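PDB 5LP5: Rod shape-determining protein (MreC), which binds penicillin-binding protein 2 in a cell wall synthesis complex and thereby probably helps maintain the rod shape of the cell. Local coordinates for residues C155-L167 with D193-G207. Numbering follows the deposited sequence.
Sequences CAYSVMIGQNQVL and DQVLTSGLDGIFGAG
Strands 158-161 and 194-197 pair antiparallel and close the six-stranded second beta-barrel of MreC, the hydrogen-bonded M160-L196 pair lying between the non-hydrogen-bonded pairs V159-T197 and I161-V195. M160 N reaches L196 O at 2.7 Å, and M160 O accepts from L196 N. At the far end G162, first residue of the type I turn to Q165, donates its N-H to Q194 O. I161 CG1 lies 3.9 Å from V195 CG2, the two side chains side by side on the face where I161 also packs on V180 of strand 178-183. On the other face the extended M160 side chain carries CE to 3.6 Å from T197 O.

Residues 198-204 fold back over residues 156-158. S158 N donates to D201 OD2 at 2.8 Å, almost straight (177°) but from above the carboxylate plane; D201 OD1 accepts from I203 N in an Asx turn. A water takes the G199 N-H and donates to S158 O and D201 OD1, tying 199-201 to S158. F204 turns its edge to the face of Y157, planes at 62°, with CE2 over the ring centre; Y157 OH is hydrogen-bonded to N150 OD1. With chi1 at -173°, the S158 hydroxyl lies anti to its own N, where OG accepts from S198 OG at 2.8 Å and also hydrogen-bonds Q131 OE1 of the penicillin-binding protein 2 chain; S198 OG in turn accepts from L200 N, 3.0 Å away, in an ST turn.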
loop_
_atom_site.group_PDB
_atom_site.type_symbol
_atom_site.label_atom_id
_atom_site.label_comp_id
_atom_site.label_asym_id
_atom_site.label_seq_id
_atom_site.Cartn_x
_atom_site.Cartn_y
_atom_site.Cartn_z
ATOM N N CYS C 155 17.212 20.098 8.838
ATOM C CA CYS C 155 18.132 19.209 8.161
ATOM C C CYS C 155 17.396 17.993 7.681
ATOM O O CYS C 155 16.880 17.226 8.484
ATOM C CB CYS C 155 19.274 18.803 9.084
ATOM S SG CYS C 155 20.284 17.492 8.382
ATOM N N ALA C 156 17.342 17.830 6.366
ATOM C CA ALA C 156 16.694 16.682 5.737
ATOM C C ALA C 156 17.322 16.394 4.383
ATOM O O ALA C 156 17.689 17.301 3.655
ATOM C CB ALA C 156 15.202 16.933 5.567
ATOM N N TYR C 157 17.456 15.114 4.051
ATOM C CA TYR C 157 17.995 14.734 2.764
ATOM C C TYR C 157 17.731 13.274 2.454
ATOM O O TYR C 157 17.210 12.562 3.296
ATOM C CB TYR C 157 19.473 15.052 2.692
ATOM C CG TYR C 157 20.328 14.528 3.824
ATOM C CD1 TYR C 157 20.962 13.301 3.731
ATOM C CD2 TYR C 157 20.565 15.294 4.958
ATOM C CE1 TYR C 157 21.784 12.826 4.749
ATOM C CE2 TYR C 157 21.395 14.834 5.976
ATOM C CZ TYR C 157 21.991 13.602 5.872
ATOM O OH TYR C 157 22.827 13.184 6.884
ATOM N N SER C 158 18.024 12.852 1.221
ATOM C CA SER C 158 17.673 11.507 0.737
ATOM C C SER C 158 18.793 10.494 0.938
ATOM O O SER C 158 19.906 10.719 0.501
ATOM C CB SER C 158 17.307 11.528 -0.736
ATOM O OG SER C 158 16.829 10.235 -1.088
ATOM N N VAL C 159 18.470 9.360 1.553
ATOM C CA VAL C 159 19.445 8.291 1.797
ATOM C C VAL C 159 18.948 6.929 1.290
ATOM O O VAL C 159 17.760 6.763 0.978
ATOM C CB VAL C 159 19.796 8.186 3.280
ATOM C CG1 VAL C 159 20.439 9.478 3.749
ATOM C CG2 VAL C 159 18.574 7.823 4.118
ATOM N N MET C 160 19.867 5.974 1.185
ATOM C CA MET C 160 19.549 4.594 0.784
ATOM C C MET C 160 20.224 3.566 1.692
ATOM O O MET C 160 21.359 3.735 2.107
ATOM C CB MET C 160 19.951 4.338 -0.672
ATOM C CG MET C 160 21.431 4.556 -0.972
ATOM S SD MET C 160 21.683 4.514 -2.744
ATOM C CE MET C 160 23.460 4.683 -2.817
ATOM N N ILE C 161 19.518 2.484 1.978
ATOM C CA ILE C 161 19.924 1.514 2.990
ATOM C C ILE C 161 20.302 0.169 2.374
ATOM O O ILE C 161 19.583 -0.369 1.525
ATOM C CB ILE C 161 18.793 1.286 3.999
ATOM C CG1 ILE C 161 18.459 2.600 4.699
ATOM C CG2 ILE C 161 19.187 0.247 5.038
ATOM C CD1 ILE C 161 17.200 2.585 5.549
ATOM N N GLY C 162 21.431 -0.379 2.814
ATOM C CA GLY C 162 21.828 -1.719 2.400
ATOM C C GLY C 162 22.116 -1.852 0.899
ATOM O O GLY C 162 22.152 -0.877 0.177
ATOM N N GLN C 163 22.308 -3.076 0.437
ATOM C CA GLN C 163 22.699 -3.332 -0.960
ATOM C C GLN C 163 21.550 -3.238 -1.934
ATOM O O GLN C 163 21.773 -3.035 -3.114
ATOM C CB GLN C 163 23.356 -4.701 -1.123
ATOM C CG GLN C 163 24.555 -4.903 -0.199
ATOM C CD GLN C 163 25.798 -5.510 -0.866
ATOM O OE1 GLN C 163 26.917 -5.110 -0.526
ATOM N NE2 GLN C 163 25.610 -6.464 -1.816
ATOM N N ASN C 164 20.319 -3.399 -1.459
ATOM C CA ASN C 164 19.140 -3.166 -2.299
ATOM C C ASN C 164 18.715 -1.695 -2.317
ATOM O O ASN C 164 17.678 -1.349 -2.890
ATOM C CB ASN C 164 17.990 -4.058 -1.870
ATOM C CG ASN C 164 18.313 -5.527 -2.072
ATOM O OD1 ASN C 164 18.124 -6.351 -1.169
ATOM N ND2 ASN C 164 18.828 -5.868 -3.252
ATOM N N GLN C 165 19.526 -0.837 -1.700
ATOM C CA GLN C 165 19.367 0.615 -1.779
ATOM C C GLN C 165 17.949 1.052 -1.442
ATOM O O GLN C 165 17.326 1.783 -2.200
ATOM C CB GLN C 165 19.826 1.116 -3.160
ATOM C CG GLN C 165 21.203 0.588 -3.535
ATOM C CD GLN C 165 21.792 1.182 -4.802
ATOM O OE1 GLN C 165 21.120 1.287 -5.815
ATOM N NE2 GLN C 165 23.084 1.515 -4.759
ATOM N N VAL C 166 17.448 0.591 -0.301
ATOM C CA VAL C 166 16.126 0.951 0.181
ATOM C C VAL C 166 16.106 2.451 0.542
ATOM O O VAL C 166 16.968 2.944 1.273
ATOM C CB VAL C 166 15.754 0.124 1.408
ATOM C CG1 VAL C 166 14.509 0.665 2.075
ATOM C CG2 VAL C 166 15.552 -1.325 1.031
ATOM N N LEU C 167 15.106 3.173 0.028
ATOM C CA LEU C 167 15.085 4.633 0.086
ATOM C C LEU C 167 14.314 5.155 1.286
ATOM O O LEU C 167 13.334 4.551 1.718
ATOM C CB LEU C 167 14.452 5.179 -1.189
ATOM C CG LEU C 167 15.321 5.016 -2.463
ATOM C CD1 LEU C 167 14.552 5.373 -3.734
ATOM C CD2 LEU C 167 16.652 5.805 -2.352
ATOM N N ASP C 193 22.984 -2.551 8.836
ATOM C CA ASP C 193 23.026 -2.109 7.451
ATOM C C ASP C 193 23.594 -0.689 7.324
ATOM O O ASP C 193 23.113 0.214 7.999
ATOM C CB ASP C 193 21.600 -2.062 6.847
ATOM C CG ASP C 193 21.198 -3.335 6.154
ATOM O OD1 ASP C 193 22.070 -3.860 5.416
ATOM O OD2 ASP C 193 20.010 -3.759 6.304
ATOM N N GLN C 194 24.563 -0.530 6.420
ATOM C CA GLN C 194 25.038 0.762 6.004
ATOM C C GLN C 194 23.937 1.657 5.412
ATOM O O GLN C 194 23.065 1.200 4.658
ATOM C CB GLN C 194 26.131 0.603 4.969
ATOM C CG GLN C 194 27.499 0.266 5.558
ATOM C CD GLN C 194 28.612 0.924 4.770
ATOM O OE1 GLN C 194 28.498 1.119 3.548
ATOM N NE2 GLN C 194 29.691 1.299 5.470
ATOM N N VAL C 195 24.012 2.940 5.767
ATOM C CA VAL C 195 23.121 3.956 5.219
ATOM C C VAL C 195 23.964 5.010 4.479
ATOM O O VAL C 195 24.861 5.619 5.061
ATOM C CB VAL C 195 22.312 4.610 6.343
ATOM C CG1 VAL C 195 21.436 5.724 5.807
ATOM C CG2 VAL C 195 21.458 3.567 7.022
ATOM N N LEU C 196 23.668 5.213 3.203
ATOM C CA LEU C 196 24.439 6.123 2.346
ATOM C C LEU C 196 23.526 7.169 1.727
ATOM O O LEU C 196 22.336 6.918 1.550
ATOM C CB LEU C 196 25.084 5.361 1.198
ATOM C CG LEU C 196 25.952 4.192 1.610
ATOM C CD1 LEU C 196 26.271 3.242 0.447
ATOM C CD2 LEU C 196 27.199 4.730 2.301
ATOM N N THR C 197 24.084 8.319 1.355
ATOM C CA THR C 197 23.295 9.294 0.631
ATOM C C THR C 197 22.857 8.685 -0.704
ATOM O O THR C 197 23.635 8.001 -1.369
ATOM C CB THR C 197 24.094 10.578 0.376
ATOM O OG1 THR C 197 25.252 10.274 -0.401
ATOM C CG2 THR C 197 24.529 11.212 1.654
ATOM N N SER C 198 21.619 8.928 -1.094
ATOM C CA SER C 198 21.056 8.298 -2.307
ATOM C C SER C 198 21.488 9.046 -3.558
ATOM O O SER C 198 21.538 8.494 -4.641
ATOM C CB SER C 198 19.529 8.303 -2.267
ATOM O OG SER C 198 19.031 9.537 -2.743
ATOM N N GLY C 199 21.781 10.322 -3.403
ATOM C CA GLY C 199 22.212 11.128 -4.542
ATOM C C GLY C 199 21.066 11.446 -5.495
ATOM O O GLY C 199 21.276 11.749 -6.654
ATOM N N LEU C 200 19.837 11.355 -5.007
ATOM C CA LEU C 200 18.655 11.659 -5.817
ATOM C C LEU C 200 18.049 13.033 -5.530
ATOM O O LEU C 200 17.140 13.478 -6.245
ATOM C CB LEU C 200 17.582 10.613 -5.533
ATOM C CG LEU C 200 17.929 9.173 -5.919
ATOM C CD1 LEU C 200 16.976 8.189 -5.252
ATOM C CD2 LEU C 200 17.912 9.025 -7.429
ATOM N N ASP C 201 18.532 13.686 -4.479
ATOM C CA ASP C 201 17.909 14.913 -3.980
ATOM C C ASP C 201 18.542 16.195 -4.526
ATOM O O ASP C 201 17.993 17.281 -4.310
ATOM C CB ASP C 201 17.904 14.926 -2.437
ATOM C CG ASP C 201 19.275 14.665 -1.832
ATOM O OD1 ASP C 201 20.281 14.547 -2.547
ATOM O OD2 ASP C 201 19.353 14.560 -0.607
ATOM N N GLY C 202 19.685 16.072 -5.207
ATOM C CA GLY C 202 20.416 17.241 -5.709
ATOM C C GLY C 202 21.091 18.036 -4.607
ATOM O O GLY C 202 21.377 19.228 -4.771
ATOM N N ILE C 203 21.353 17.355 -3.488
ATOM C CA ILE C 203 22.078 17.916 -2.347
ATOM C C ILE C 203 23.453 17.257 -2.182
ATOM O O ILE C 203 24.488 17.922 -2.085
ATOM C CB ILE C 203 21.302 17.672 -1.028
ATOM C CG1 ILE C 203 19.926 18.343 -1.072
ATOM C CG2 ILE C 203 22.114 18.179 0.169
ATOM C CD1 ILE C 203 19.009 17.995 0.072
ATOM N N PHE C 204 23.426 15.931 -2.114
ATOM C CA PHE C 204 24.624 15.104 -2.060
ATOM C C PHE C 204 24.665 14.274 -3.335
ATOM O O PHE C 204 23.639 13.993 -3.951
ATOM C CB PHE C 204 24.548 14.111 -0.895
ATOM C CG PHE C 204 24.603 14.735 0.467
ATOM C CD1 PHE C 204 25.811 15.096 1.008
ATOM C CD2 PHE C 204 23.464 14.897 1.228
ATOM C CE1 PHE C 204 25.893 15.640 2.274
ATOM C CE2 PHE C 204 23.536 15.446 2.502
ATOM C CZ PHE C 204 24.761 15.821 3.025
ATOM N N GLY C 205 25.868 13.870 -3.714
ATOM C CA GLY C 205 26.032 12.762 -4.627
ATOM C C GLY C 205 25.779 11.451 -3.908
ATOM O O GLY C 205 25.709 11.407 -2.675
ATOM N N ALA C 206 25.651 10.384 -4.676
ATOM C CA ALA C 206 25.389 9.081 -4.112
ATOM C C ALA C 206 26.613 8.510 -3.386
ATOM O O ALA C 206 27.775 8.773 -3.758
ATOM C CB ALA C 206 24.968 8.129 -5.206
ATOM N N GLY C 207 26.331 7.729 -2.356
ATOM C CA GLY C 207 27.344 6.879 -1.740
ATOM C C GLY C 207 28.150 7.454 -0.590
ATOM O O GLY C 207 29.061 6.812 -0.110
HETATM O O HOH W 1 21.505 12.344 -1.514
#